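Local coordinates for protein dTDP-4-dehydrorhamnose 3,5-epimerase (Bacillus anthracis str. Ames, PDB 3RYK) that catalyses epimerisation at carbons 3 and 5 of the sugar ring of a dTDP-4-keto sugar, a step in dTDP-L-rhamnose biosynthesis, at residues Glu29-Asp34 against Arg123-Ser128; Lys92-Leu97 against Tyr156-Tyr161; Gly103-Val108 against Thr152-Lys157. All blocks are in the same frame, centred on the assembly; numbering follows the deposited sequence.

A jelly-roll enzyme illustrates how strands are joined within and between two curved sheets. Contact 2 is pairing within one sheet, between residues 92-97 and 156-161; contacts 1 and 3 reach from that sheet to the other. Contacts 2 and 3 share Tyr156 and Lys157 on strand 152-158, with centres about 15 Å apart. Contacts 1 and 3 have centres about 13 Å apart and meet where Tyr125 O pairs with Asp107 N across neighbouring strands. The side chain of Tyr156, which touches Lys96 in contact 2, is about 6 Å from the bound pyrophosphate; the side chain of Val154, in contact 3, is about 11 Å from the pyrophosphate. Contact 1 lies nearer the surface, its centre about 17 Å from that of contact 2.

Contact 1 of 3, residues Glu29-Asp34 against Arg123-Ser128; sequences ETNFTD and RGYILS
At one margin of the jelly roll, Glu29 and Asn31 of strand 26-31, with Phe32 just after it, meet Arg123 and Tyr125 of strand 122-128, an outermost strand, within this chain, of the facing sheet. The backbones run roughly antiparallel with axes of the short segments 10.6 Å apart, so side chains do the bridging. The Arg123 side chain, with CG anti to the backbone N (chi1 -178°) and extended from CG to NE, leaves Phe32 at CB and brings the guanidinium to the Glu29 carboxylate. There a salt bridge forms with unequal arms. Arg123 NE gives Glu29 OE2 a bond of 3.0 Å, nearly straight at 166° and in the guanidinium plane, whereas Arg123 NH2 to Glu29 OE1 is weak, though also 3.0 Å. The carboxylate and guanidinium planes stand 62° apart. OE2 of Glu29 also lies at the ring edge of Tyr125, 3.2 Å from CE1. The Asn31 amide lies nearly parallel to the guanidinium with ND2 over one face, and CB of Arg123 lies at the edge of the Phe32 ring, 3.7 Å from Phe32 CZ. One water joins the strands, donating to Asn31 OD1 at 2.9 Å and lying 2.7 Å from Tyr125 OH.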
ATOM      1  N   GLU A  29       3.178 -14.014 -15.639  1.00 25.12           N
ATOM      2  CA  GLU A  29       3.060 -13.990 -17.095  1.00 24.37           C
ATOM      3  C   GLU A  29       3.295 -12.570 -17.587  1.00 23.78           C
ATOM      4  O   GLU A  29       3.112 -11.607 -16.839  1.00 23.02           O
ATOM      5  CB  GLU A  29       1.682 -14.456 -17.567  1.00 24.72           C
ATOM      6  CG  GLU A  29       0.530 -13.572 -17.083  1.00 25.14           C
ATOM      7  CD  GLU A  29      -0.835 -13.987 -17.610  1.00 26.83           C
ATOM      8  OE1 GLU A  29      -0.945 -14.983 -18.356  1.00 29.41           O
ATOM      9  OE2 GLU A  29      -1.817 -13.289 -17.287  1.00 27.64           O
ATOM     10  N   THR A  30       3.716 -12.470 -18.842  1.00 24.60           N
ATOM     11  CA  THR A  30       3.973 -11.209 -19.485  1.00 25.19           C
ATOM     12  C   THR A  30       3.104 -11.203 -20.735  1.00 24.93           C
ATOM     13  O   THR A  30       3.038 -12.196 -21.463  1.00 25.03           O
ATOM     14  CB  THR A  30       5.452 -11.032 -19.899  1.00 25.30           C
ATOM     15  OG1 THR A  30       6.315 -11.150 -18.756  1.00 27.70           O
ATOM     16  CG2 THR A  30       5.661  -9.669 -20.553  1.00 26.08           C
ATOM     17  N   ASN A  31       2.405 -10.096 -20.961  1.00 24.63           N
ATOM     18  CA  ASN A  31       1.560  -9.952 -22.127  1.00 24.87           C
ATOM     19  C   ASN A  31       1.758  -8.576 -22.756  1.00 24.08           C
ATOM     20  O   ASN A  31       2.121  -7.614 -22.091  1.00 25.19           O
ATOM     21  CB  ASN A  31       0.061 -10.176 -21.842  1.00 25.33           C
ATOM     22  CG  ASN A  31      -0.256 -11.569 -21.313  1.00 25.55           C
ATOM     23  OD1 ASN A  31       0.064 -11.907 -20.181  1.00 25.97           O
ATOM     24  ND2 ASN A  31      -0.990 -12.344 -22.106  1.00 28.36           N
ATOM     25  N   PHE A  32       1.533  -8.511 -24.057  1.00 23.64           N
ATOM     26  CA  PHE A  32       1.651  -7.282 -24.814  1.00 23.26           C
ATOM     27  C   PHE A  32       3.036  -6.667 -24.621  1.00 23.31           C
ATOM     28  O   PHE A  32       3.177  -5.458 -24.501  1.00 23.69           O
ATOM     29  CB  PHE A  32       0.512  -6.326 -24.423  1.00 23.85           C
ATOM     30  CG  PHE A  32      -0.793  -7.043 -24.228  1.00 21.63           C
ATOM     31  CD1 PHE A  32      -1.350  -7.779 -25.249  1.00 21.61           C
ATOM     32  CD2 PHE A  32      -1.473  -6.961 -23.024  1.00 23.47           C
ATOM     33  CE1 PHE A  32      -2.537  -8.472 -25.060  1.00 21.46           C
ATOM     34  CE2 PHE A  32      -2.680  -7.633 -22.837  1.00 22.72           C
ATOM     35  CZ  PHE A  32      -3.204  -8.390 -23.853  1.00 20.84           C
ATOM     36  N   THR A  33       4.040  -7.548 -24.548  1.00 23.85           N
ATOM     37  CA  THR A  33       5.456  -7.209 -24.389  1.00 24.21           C
ATOM     38  C   THR A  33       5.913  -6.715 -23.016  1.00 23.76           C
ATOM     39  O   THR A  33       6.888  -7.246 -22.467  1.00 24.89           O
ATOM     40  CB  THR A  33       5.930  -6.170 -25.471  1.00 23.88           C
ATOM     41  OG1 THR A  33       5.540  -6.607 -26.783  1.00 24.88           O
ATOM     42  CG2 THR A  33       7.445  -5.988 -25.432  1.00 26.20           C
ATOM     43  N   ASP A  34       5.194  -5.734 -22.474  1.00 23.30           N
ATOM     44  CA  ASP A  34       5.504  -5.079 -21.204  1.00 23.50           C
ATOM     45  C   ASP A  34       4.569  -5.275 -19.992  1.00 23.14           C
ATOM     46  O   ASP A  34       4.973  -4.953 -18.883  1.00 23.96           O
ATOM     47  CB  ASP A  34       5.578  -3.585 -21.529  1.00 24.20           C
ATOM     48  CG  ASP A  34       6.654  -3.268 -22.575  1.00 25.77           C
ATOM     49  OD1 ASP A  34       7.824  -3.713 -22.423  1.00 28.36           O
ATOM     50  OD2 ASP A  34       6.335  -2.524 -23.525  1.00 28.12           O
ATOM     51  N   ARG A 123      -6.734  -7.913 -21.904  1.00 22.87           N
ATOM     52  CA  ARG A 123      -6.633  -9.111 -21.079  1.00 22.01           C
ATOM     53  C   ARG A 123      -7.243  -8.865 -19.706  1.00 20.81           C
ATOM     54  O   ARG A 123      -7.027  -7.812 -19.097  1.00 21.46           O
ATOM     55  CB  ARG A 123      -5.204  -9.644 -20.994  1.00 22.38           C
ATOM     56  CG  ARG A 123      -5.054 -10.947 -20.175  1.00 23.35           C
ATOM     57  CD  ARG A 123      -3.696 -11.590 -20.447  1.00 24.25           C
ATOM     58  NE  ARG A 123      -3.499 -12.865 -19.749  1.00 26.10           N
ATOM     59  CZ  ARG A 123      -3.960 -14.040 -20.175  1.00 26.68           C
ATOM     60  NH1 ARG A 123      -4.708 -14.115 -21.270  1.00 27.84           N
ATOM     61  NH2 ARG A 123      -3.717 -15.151 -19.472  1.00 28.23           N
ATOM     62  N   GLY A 124      -8.019  -9.848 -19.263  1.00 20.66           N
ATOM     63  CA  GLY A 124      -8.708  -9.832 -17.975  1.00 20.22           C
ATOM     64  C   GLY A 124      -8.005 -10.682 -16.927  1.00 20.30           C
ATOM     65  O   GLY A 124      -7.846 -11.891 -17.118  1.00 21.92           O
ATOM     66  N   TYR A 125      -7.606 -10.051 -15.819  1.00 19.99           N
ATOM     67  CA  TYR A 125      -6.896 -10.720 -14.720  1.00 18.61           C
ATOM     68  C   TYR A 125      -7.673 -10.631 -13.406  1.00 19.34           C
ATOM     69  O   TYR A 125      -8.336  -9.612 -13.112  1.00 21.74           O
ATOM     70  CB  TYR A 125      -5.595  -9.981 -14.430  1.00 18.19           C
ATOM     71  CG  TYR A 125      -4.693  -9.704 -15.596  1.00 17.66           C
ATOM     72  CD1 TYR A 125      -3.617 -10.528 -15.887  1.00 17.03           C
ATOM     73  CD2 TYR A 125      -4.889  -8.591 -16.386  1.00 18.43           C
ATOM     74  CE1 TYR A 125      -2.761 -10.249 -16.938  1.00 19.11           C
ATOM     75  CE2 TYR A 125      -4.057  -8.307 -17.443  1.00 19.36           C
ATOM     76  CZ  TYR A 125      -2.984  -9.142 -17.718  1.00 18.56           C
ATOM     77  OH  TYR A 125      -2.145  -8.846 -18.768  1.00 24.00           O
ATOM     78  N   ILE A 126      -7.574 -11.681 -12.597  1.00 17.05           N
ATOM     79  CA  ILE A 126      -8.240 -11.713 -11.307  1.00 18.07           C
ATOM     80  C   ILE A 126      -7.173 -11.439 -10.256  1.00 17.89           C
ATOM     81  O   ILE A 126      -6.270 -12.266 -10.066  1.00 19.16           O
ATOM     82  CB  ILE A 126      -8.976 -13.053 -11.017  1.00 18.32           C
ATOM     83  CG1 ILE A 126     -10.121 -13.300 -12.022  1.00 21.16           C
ATOM     84  CG2 ILE A 126      -9.514 -13.066  -9.609  1.00 18.14           C
ATOM     85  CD1 ILE A 126     -10.829 -14.656 -11.853  1.00 22.51           C
ATOM     86  N   LEU A 127      -7.297 -10.290  -9.597  1.00 18.26           N
ATOM     87  CA  LEU A 127      -6.405  -9.836  -8.558  1.00 18.29           C
ATOM     88  C   LEU A 127      -7.230  -9.861  -7.269  1.00 18.00           C
ATOM     89  O   LEU A 127      -8.375  -9.373  -7.217  1.00 17.55           O
ATOM     90  CB  LEU A 127      -5.871  -8.443  -8.881  1.00 18.71           C
ATOM     91  CG  LEU A 127      -5.196  -8.300 -10.258  1.00 18.02           C
ATOM     92  CD1 LEU A 127      -4.649  -6.889 -10.498  1.00 20.45           C
ATOM     93  CD2 LEU A 127      -4.087  -9.334 -10.415  1.00 18.72           C
ATOM     94  N   SER A 128      -6.679 -10.456  -6.220  1.00 17.87           N
ATOM     95  CA  SER A 128      -7.401 -10.544  -4.959  1.00 17.41           C
ATOM     96  C   SER A 128      -6.532 -10.434  -3.708  1.00 17.74           C
ATOM     97  O   SER A 128      -5.297 -10.473  -3.769  1.00 17.44           O
ATOM     98  CB  SER A 128      -8.182 -11.847  -4.913  1.00 16.98           C
ATOM     99  OG  SER A 128      -7.273 -12.959  -4.856  1.00 20.10           O
TER
HETATM  100  O   HOH W   1       0.331  -9.709 -18.282  1.00 26.12           O

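Contact 2 of 3, residues Lys92-Leu97 against Tyr156-Tyr161; sequences KAQTKL and YKVDEY
Leu97 and Lys157 form a hydrogen-bonded antiparallel pair inside one sheet of the jelly roll, where strand 96-100 runs beside strand 152-158. The backbone bonds are Lys157 N to Leu97 O at 3.0 Å and Leu97 N to Lys157 O at 3.1 Å. Lys96 and Val158 make the adjoining non-hydrogen-bonded pair, and a longer bond from Asp159 N to Thr95 O, 3.2 Å, carries the pairing past the regular strands.

Here a side chain joins in: the Asp159 carboxylate takes two bonds from Thr95, one to each oxygen. Thr95 N meets Asp159 OD2 at 2.7 Å and Thr95 OG1 donates to Asp159 OD1 at 2.9 Å, both from above the carboxylate plane. With CG lodged between its own backbone N and carbonyl carbon (chi1 66°), Asp159 swings this group back across to Thr95. Lys139 adds a long, weak ion pair to OD1. Farther along, Gln94 NE2 donates to Glu160 O at 3.0 Å and 169°, the oxygen lying in the amide plane.

Lys157 NZ has its strongest polar partner in Asp71 of the second subunit. Apolar packing lies on the opposite face, where Phe50 of the second subunit packs on Tyr156. Lys96 CG is 4.0 Å from Val158 CG1, and the extended aliphatic chain of Lys96 runs alongside Tyr156, Lys96 CD lying 4.0 Å from Tyr156 CE1.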
ATOM      1  N   LYS A  92       1.718  13.384 -19.723  1.00 31.88           N
ATOM      2  CA  LYS A  92       1.641  12.861 -18.367  1.00 31.34           C
ATOM      3  C   LYS A  92       1.137  11.411 -18.282  1.00 30.93           C
ATOM      4  O   LYS A  92       0.290  11.092 -17.442  1.00 30.79           O
ATOM      5  CB  LYS A  92       0.775  13.805 -17.525  1.00 32.12           C
ATOM      6  CG  LYS A  92       1.290  15.246 -17.570  1.00 33.15           C
ATOM      7  CD  LYS A  92       0.459  16.206 -16.752  1.00 35.92           C
ATOM      8  CE  LYS A  92       0.967  17.633 -16.945  1.00 36.82           C
ATOM      9  NZ  LYS A  92       0.189  18.665 -16.192  1.00 37.61           N
ATOM     10  N   ALA A  93       1.672  10.535 -19.133  1.00 29.92           N
ATOM     11  CA  ALA A  93       1.273   9.123 -19.130  1.00 28.91           C
ATOM     12  C   ALA A  93       1.787   8.490 -17.841  1.00 28.53           C
ATOM     13  O   ALA A  93       2.866   8.854 -17.351  1.00 29.10           O
ATOM     14  CB  ALA A  93       1.812   8.378 -20.351  1.00 29.18           C
ATOM     15  N   GLN A  94       1.004   7.562 -17.295  1.00 27.40           N
ATOM     16  CA  GLN A  94       1.350   6.867 -16.051  1.00 26.67           C
ATOM     17  C   GLN A  94       1.531   5.357 -16.140  1.00 26.66           C
ATOM     18  O   GLN A  94       0.720   4.655 -16.752  1.00 27.67           O
ATOM     19  CB  GLN A  94       0.213   7.060 -15.048  1.00 26.09           C
ATOM     20  CG  GLN A  94      -0.018   8.460 -14.490  1.00 27.29           C
ATOM     21  CD  GLN A  94      -1.333   8.545 -13.735  1.00 27.18           C
ATOM     22  OE1 GLN A  94      -2.365   8.089 -14.228  1.00 29.33           O
ATOM     23  NE2 GLN A  94      -1.316   9.172 -12.569  1.00 27.92           N
ATOM     24  N   THR A  95       2.610   4.871 -15.531  1.00 26.12           N
ATOM     25  CA  THR A  95       2.877   3.449 -15.447  1.00 25.90           C
ATOM     26  C   THR A  95       2.146   3.185 -14.141  1.00 25.37           C
ATOM     27  O   THR A  95       2.253   3.993 -13.209  1.00 26.26           O
ATOM     28  CB  THR A  95       4.350   3.131 -15.191  1.00 26.21           C
ATOM     29  OG1 THR A  95       5.151   3.693 -16.228  1.00 27.72           O
ATOM     30  CG2 THR A  95       4.570   1.626 -15.116  1.00 25.92           C
ATOM     31  N   LYS A  96       1.384   2.102 -14.065  1.00 24.28           N
ATOM     32  CA  LYS A  96       0.656   1.770 -12.842  1.00 23.25           C
ATOM     33  C   LYS A  96       1.064   0.383 -12.367  1.00 22.13           C
ATOM     34  O   LYS A  96       1.539  -0.410 -13.167  1.00 22.87           O
ATOM     35  CB  LYS A  96      -0.843   1.811 -13.073  1.00 23.71           C
ATOM     36  CG  LYS A  96      -1.356   3.158 -13.541  1.00 25.05           C
ATOM     37  CD  LYS A  96      -2.850   3.146 -13.705  1.00 25.01           C
ATOM     38  CE  LYS A  96      -3.358   4.480 -14.211  1.00 27.02           C
ATOM     39  NZ  LYS A  96      -4.837   4.449 -14.345  1.00 29.34           N
ATOM     40  N   LEU A  97       0.866   0.112 -11.076  1.00 20.92           N
ATOM     41  CA  LEU A  97       1.192  -1.194 -10.449  1.00 20.21           C
ATOM     42  C   LEU A  97       0.059  -1.362  -9.452  1.00 20.02           C
ATOM     43  O   LEU A  97       0.021  -0.699  -8.423  1.00 21.18           O
ATOM     44  CB  LEU A  97       2.572  -1.162  -9.812  1.00 20.13           C
ATOM     45  CG  LEU A  97       3.155  -2.442  -9.205  1.00 20.27           C
ATOM     46  CD1 LEU A  97       3.309  -3.528 -10.253  1.00 21.34           C
ATOM     47  CD2 LEU A  97       4.503  -2.056  -8.644  1.00 21.01           C
ATOM     48  N   TYR A 156      -2.934   1.183  -5.887  1.00 24.12           N
ATOM     49  CA  TYR A 156      -2.069   1.196  -7.051  1.00 24.25           C
ATOM     50  C   TYR A 156      -1.153   2.395  -7.063  1.00 24.52           C
ATOM     51  O   TYR A 156      -1.554   3.492  -6.692  1.00 25.28           O
ATOM     52  CB  TYR A 156      -2.822   1.031  -8.362  1.00 24.04           C
ATOM     53  CG  TYR A 156      -3.749   2.143  -8.762  1.00 25.46           C
ATOM     54  CD1 TYR A 156      -3.344   3.098  -9.692  1.00 24.49           C
ATOM     55  CD2 TYR A 156      -5.033   2.215  -8.246  1.00 24.38           C
ATOM     56  CE1 TYR A 156      -4.201   4.119 -10.079  1.00 25.92           C
ATOM     57  CE2 TYR A 156      -5.886   3.213  -8.622  1.00 25.68           C
ATOM     58  CZ  TYR A 156      -5.463   4.157  -9.543  1.00 25.79           C
ATOM     59  OH  TYR A 156      -6.326   5.156  -9.908  1.00 28.37           O
ATOM     60  N   LYS A 157       0.086   2.139  -7.472  1.00 24.21           N
ATOM     61  CA  LYS A 157       1.111   3.149  -7.547  1.00 23.28           C
ATOM     62  C   LYS A 157       1.160   3.697  -8.963  1.00 23.69           C
ATOM     63  O   LYS A 157       0.778   3.017  -9.907  1.00 23.31           O
ATOM     64  CB  LYS A 157       2.471   2.543  -7.233  1.00 23.92           C
ATOM     65  CG  LYS A 157       2.611   1.876  -5.893  1.00 24.37           C
ATOM     66  CD  LYS A 157       3.978   1.202  -5.797  1.00 25.18           C
ATOM     67  CE  LYS A 157       4.216   0.648  -4.407  1.00 25.32           C
ATOM     68  NZ  LYS A 157       3.938   1.601  -3.297  1.00 28.36           N
ATOM     69  N   VAL A 158       1.621   4.936  -9.098  1.00 23.85           N
ATOM     70  CA  VAL A 158       1.754   5.577 -10.406  1.00 23.46           C
ATOM     71  C   VAL A 158       3.101   6.303 -10.417  1.00 23.42           C
ATOM     72  O   VAL A 158       3.505   6.856  -9.401  1.00 23.79           O
ATOM     73  CB  VAL A 158       0.585   6.556 -10.731  1.00 23.16           C
ATOM     74  CG1 VAL A 158      -0.757   5.824 -10.664  1.00 24.63           C
ATOM     75  CG2 VAL A 158       0.600   7.762  -9.808  1.00 24.20           C
ATOM     76  N   ASP A 159       3.791   6.311 -11.562  1.00 24.24           N
ATOM     77  CA  ASP A 159       5.112   6.972 -11.665  1.00 25.78           C
ATOM     78  C   ASP A 159       5.062   8.414 -12.165  1.00 26.26           C
ATOM     79  O   ASP A 159       6.118   9.017 -12.421  1.00 27.10           O
ATOM     80  CB  ASP A 159       6.107   6.178 -12.520  1.00 26.18           C
ATOM     81  CG  ASP A 159       5.709   6.096 -13.981  1.00 27.24           C
ATOM     82  OD1 ASP A 159       6.603   5.817 -14.813  1.00 31.02           O
ATOM     83  OD2 ASP A 159       4.529   6.323 -14.312  1.00 30.68           O
ATOM     84  N   GLU A 160       3.848   8.942 -12.322  1.00 27.70           N
ATOM     85  CA  GLU A 160       3.612  10.315 -12.753  1.00 28.57           C
ATOM     86  C   GLU A 160       2.405  10.824 -11.971  1.00 29.08           C
ATOM     87  O   GLU A 160       1.403  10.123 -11.830  1.00 29.15           O
ATOM     88  CB  GLU A 160       3.393  10.404 -14.265  1.00 28.79           C
ATOM     89  CG  GLU A 160       3.089  11.811 -14.853  1.00 30.68           C
ATOM     90  CD  GLU A 160       4.175  12.869 -14.609  1.00 32.83           C
ATOM     91  OE1 GLU A 160       4.547  13.537 -15.598  1.00 34.22           O
ATOM     92  OE2 GLU A 160       4.696  13.013 -13.478  1.00 34.87           O
ATOM     93  N   TYR A 161       2.504  12.034 -11.432  1.00 29.95           N
ATOM     94  CA  TYR A 161       1.402  12.589 -10.665  1.00 30.85           C
ATOM     95  C   TYR A 161       0.118  12.744 -11.454  1.00 31.80           C
ATOM     96  O   TYR A 161       0.132  12.853 -12.687  1.00 31.68           O
ATOM     97  CB  TYR A 161       1.777  13.940 -10.044  1.00 30.99           C
ATOM     98  CG  TYR A 161       2.863  13.815  -9.025  1.00 30.62           C
ATOM     99  CD1 TYR A 161       2.575  13.321  -7.758  1.00 30.20           C
ATOM    100  CD2 TYR A 161       4.160  14.200  -9.307  1.00 30.60           C
ATOM    101  CE1 TYR A 161       3.550  13.191  -6.814  1.00 30.17           C
ATOM    102  CE2 TYR A 161       5.149  14.088  -8.358  1.00 30.47           C
ATOM    103  CZ  TYR A 161       4.834  13.574  -7.108  1.00 30.51           C
ATOM    104  OH  TYR A 161       5.797  13.443  -6.141  1.00 32.07           O
TER

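Contact 3 of 3, residues Gly103-Val108 against Thr152-Lys157; sequences GAIYDV and TIVMYK
Ile105 meets Thr152 and Val154 through methyl groups, and no hydrogen bond joins the two segments. CG2 of Ile105 does most of the touching. Ile105 CG2 presses on Thr152 CG2 at 3.4 Å, closer than usual for two carbons, and lies 3.7 Å from Val154 CG2. CD1 of Ile105 reaches the same Val154 methyl, CG2, at 3.9 Å, so that two ends of the isoleucine bear on one valine branch. The torsion chi1 of 71° sets CG1 of Ile105 between its backbone N and carbonyl carbon and leaves CG2 beside the N.

This is core packing between the two sheets of the jelly roll: strand 104-111 belongs to one, strand 152-158 to the other, and the axes of these short segments pass 7.4 Å apart at 56°. Phe145, from the same sheet as Ile105, packs on both Ile105 and Val154, and Val100 and Ile98 approach from the sheet of Val154.

Gly103, without a side chain and with a positive phi of 84°, lies with its CA 3.7 Å from Thr152 OG1, where a CB would collide with that hydroxyl. Thr152 OG1 is hydrogen-bonded to Val149 O, and lies 3.5 Å from Ala104 N without bonding to it.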
ATOM      1  N   GLY A 103     -10.882  -7.960  -0.694  1.00 21.14           N
ATOM      2  CA  GLY A 103     -11.785  -8.384  -1.745  1.00 20.59           C
ATOM      3  C   GLY A 103     -11.093  -8.933  -2.992  1.00 20.42           C
ATOM      4  O   GLY A 103     -10.003  -9.519  -2.937  1.00 22.03           O
ATOM      5  N   ALA A 104     -11.731  -8.737  -4.129  1.00 19.89           N
ATOM      6  CA  ALA A 104     -11.207  -9.221  -5.393  1.00 18.68           C
ATOM      7  C   ALA A 104     -11.822  -8.436  -6.534  1.00 18.48           C
ATOM      8  O   ALA A 104     -12.948  -7.952  -6.400  1.00 18.64           O
ATOM      9  CB  ALA A 104     -11.524 -10.695  -5.540  1.00 19.65           C
ATOM     10  N   ILE A 105     -11.066  -8.327  -7.630  1.00 17.44           N
ATOM     11  CA  ILE A 105     -11.480  -7.621  -8.825  1.00 17.65           C
ATOM     12  C   ILE A 105     -11.083  -8.359 -10.096  1.00 17.84           C
ATOM     13  O   ILE A 105     -10.196  -9.219 -10.085  1.00 17.37           O
ATOM     14  CB  ILE A 105     -10.776  -6.218  -8.904  1.00 17.05           C
ATOM     15  CG1 ILE A 105      -9.264  -6.355  -9.226  1.00 17.05           C
ATOM     16  CG2 ILE A 105     -11.011  -5.423  -7.652  1.00 17.10           C
ATOM     17  CD1 ILE A 105      -8.464  -5.048  -9.147  1.00 16.84           C
ATOM     18  N   TYR A 106     -11.794  -8.044 -11.165  1.00 17.79           N
ATOM     19  CA  TYR A 106     -11.528  -8.554 -12.512  1.00 17.71           C
ATOM     20  C   TYR A 106     -10.972  -7.304 -13.147  1.00 18.01           C
ATOM     21  O   TYR A 106     -11.720  -6.352 -13.383  1.00 17.89           O
ATOM     22  CB  TYR A 106     -12.773  -9.081 -13.202  1.00 18.20           C
ATOM     23  CG  TYR A 106     -12.638  -9.352 -14.699  1.00 20.13           C
ATOM     24  CD1 TYR A 106     -11.940 -10.448 -15.186  1.00 21.41           C
ATOM     25  CD2 TYR A 106     -13.288  -8.536 -15.624  1.00 20.38           C
ATOM     26  CE1 TYR A 106     -11.853 -10.693 -16.560  1.00 21.48           C
ATOM     27  CE2 TYR A 106     -13.220  -8.778 -17.006  1.00 20.64           C
ATOM     28  CZ  TYR A 106     -12.502  -9.851 -17.472  1.00 21.09           C
ATOM     29  OH  TYR A 106     -12.447 -10.074 -18.847  1.00 20.61           O
ATOM     30  N   ASP A 107      -9.669  -7.292 -13.398  1.00 18.60           N
ATOM     31  CA  ASP A 107      -8.979  -6.161 -13.962  1.00 19.09           C
ATOM     32  C   ASP A 107      -8.662  -6.335 -15.437  1.00 19.33           C
ATOM     33  O   ASP A 107      -8.147  -7.375 -15.863  1.00 19.92           O
ATOM     34  CB  ASP A 107      -7.732  -5.953 -13.117  1.00 19.51           C
ATOM     35  CG  ASP A 107      -7.010  -4.678 -13.434  1.00 21.60           C
ATOM     36  OD1 ASP A 107      -6.583  -4.446 -14.590  1.00 26.00           O
ATOM     37  OD2 ASP A 107      -6.841  -3.909 -12.470  1.00 22.05           O
ATOM     38  N   VAL A 108      -8.946  -5.295 -16.217  1.00 19.34           N
ATOM     39  CA  VAL A 108      -8.717  -5.339 -17.639  1.00 19.06           C
ATOM     40  C   VAL A 108      -7.745  -4.251 -18.071  1.00 19.50           C
ATOM     41  O   VAL A 108      -7.748  -3.150 -17.505  1.00 18.90           O
ATOM     42  CB  VAL A 108     -10.030  -5.062 -18.417  1.00 19.88           C
ATOM     43  CG1 VAL A 108      -9.755  -4.868 -19.938  1.00 18.78           C
ATOM     44  CG2 VAL A 108     -11.061  -6.158 -18.164  1.00 18.63           C
ATOM     45  N   THR A 152     -14.463  -3.936  -1.556  1.00 22.93           N
ATOM     46  CA  THR A 152     -13.205  -4.201  -2.236  1.00 22.19           C
ATOM     47  C   THR A 152     -12.346  -2.941  -2.202  1.00 21.80           C
ATOM     48  O   THR A 152     -12.817  -1.807  -2.495  1.00 21.56           O
ATOM     49  CB  THR A 152     -13.410  -4.748  -3.664  1.00 21.92           C
ATOM     50  OG1 THR A 152     -13.947  -6.077  -3.581  1.00 20.37           O
ATOM     51  CG2 THR A 152     -12.115  -4.798  -4.459  1.00 21.46           C
ATOM     52  N   ILE A 153     -11.085  -3.147  -1.818  1.00 20.76           N
ATOM     53  CA  ILE A 153     -10.083  -2.092  -1.714  1.00 21.91           C
ATOM     54  C   ILE A 153      -8.908  -2.401  -2.644  1.00 21.66           C
ATOM     55  O   ILE A 153      -8.231  -3.442  -2.501  1.00 20.66           O
ATOM     56  CB  ILE A 153      -9.552  -1.964  -0.271  1.00 22.42           C
ATOM     57  CG1 ILE A 153     -10.692  -1.735   0.722  1.00 23.04           C
ATOM     58  CG2 ILE A 153      -8.525  -0.833  -0.170  1.00 24.37           C
ATOM     59  CD1 ILE A 153     -10.239  -1.694   2.184  1.00 25.31           C
ATOM     60  N   VAL A 154      -8.669  -1.494  -3.583  1.00 21.32           N
ATOM     61  CA  VAL A 154      -7.605  -1.622  -4.551  1.00 21.96           C
ATOM     62  C   VAL A 154      -6.589  -0.519  -4.302  1.00 22.85           C
ATOM     63  O   VAL A 154      -6.939   0.635  -4.025  1.00 23.17           O
ATOM     64  CB  VAL A 154      -8.140  -1.478  -5.983  1.00 22.35           C
ATOM     65  CG1 VAL A 154      -7.019  -1.634  -6.994  1.00 22.02           C
ATOM     66  CG2 VAL A 154      -9.239  -2.483  -6.247  1.00 21.39           C
ATOM     67  N   MET A 155      -5.322  -0.881  -4.388  1.00 23.11           N
ATOM     68  CA  MET A 155      -4.246   0.061  -4.192  1.00 24.07           C
ATOM     69  C   MET A 155      -3.386   0.023  -5.430  1.00 24.09           C
ATOM     70  O   MET A 155      -3.149  -1.048  -5.991  1.00 23.50           O
ATOM     71  CB  MET A 155      -3.390  -0.331  -2.986  1.00 25.14           C
ATOM     72  CG  MET A 155      -2.205   0.591  -2.760  1.00 29.19           C
ATOM     73  SD  MET A 155      -1.084   0.049  -1.461  1.00 37.82           S
ATOM     74  CE  MET A 155      -2.136   0.113  -0.019  1.00 35.41           C
ATOM     75  N   TYR A 156      -2.934   1.183  -5.887  1.00 24.12           N
ATOM     76  CA  TYR A 156      -2.069   1.196  -7.051  1.00 24.25           C
ATOM     77  C   TYR A 156      -1.153   2.395  -7.063  1.00 24.52           C
ATOM     78  O   TYR A 156      -1.554   3.492  -6.692  1.00 25.28           O
ATOM     79  CB  TYR A 156      -2.822   1.031  -8.362  1.00 24.04           C
ATOM     80  CG  TYR A 156      -3.749   2.143  -8.762  1.00 25.46           C
ATOM     81  CD1 TYR A 156      -3.344   3.098  -9.692  1.00 24.49           C
ATOM     82  CD2 TYR A 156      -5.033   2.215  -8.246  1.00 24.38           C
ATOM     83  CE1 TYR A 156      -4.201   4.119 -10.079  1.00 25.92           C
ATOM     84  CE2 TYR A 156      -5.886   3.213  -8.622  1.00 25.68           C
ATOM     85  CZ  TYR A 156      -5.463   4.157  -9.543  1.00 25.79           C
ATOM     86  OH  TYR A 156      -6.326   5.156  -9.908  1.00 28.37           O
ATOM     87  N   LYS A 157       0.086   2.139  -7.472  1.00 24.21           N
ATOM     88  CA  LYS A 157       1.111   3.149  -7.547  1.00 23.28           C
ATOM     89  C   LYS A 157       1.160   3.697  -8.963  1.00 23.69           C
ATOM     90  O   LYS A 157       0.778   3.017  -9.907  1.00 23.31           O
ATOM     91  CB  LYS A 157       2.471   2.543  -7.233  1.00 23.92           C
ATOM     92  CG  LYS A 157       2.611   1.876  -5.893  1.00 24.37           C
ATOM     93  CD  LYS A 157       3.978   1.202  -5.797  1.00 25.18           C
ATOM     94  CE  LYS A 157       4.216   0.648  -4.407  1.00 25.32           C
ATOM     95  NZ  LYS A 157       3.938   1.601  -3.297  1.00 28.36           N
TER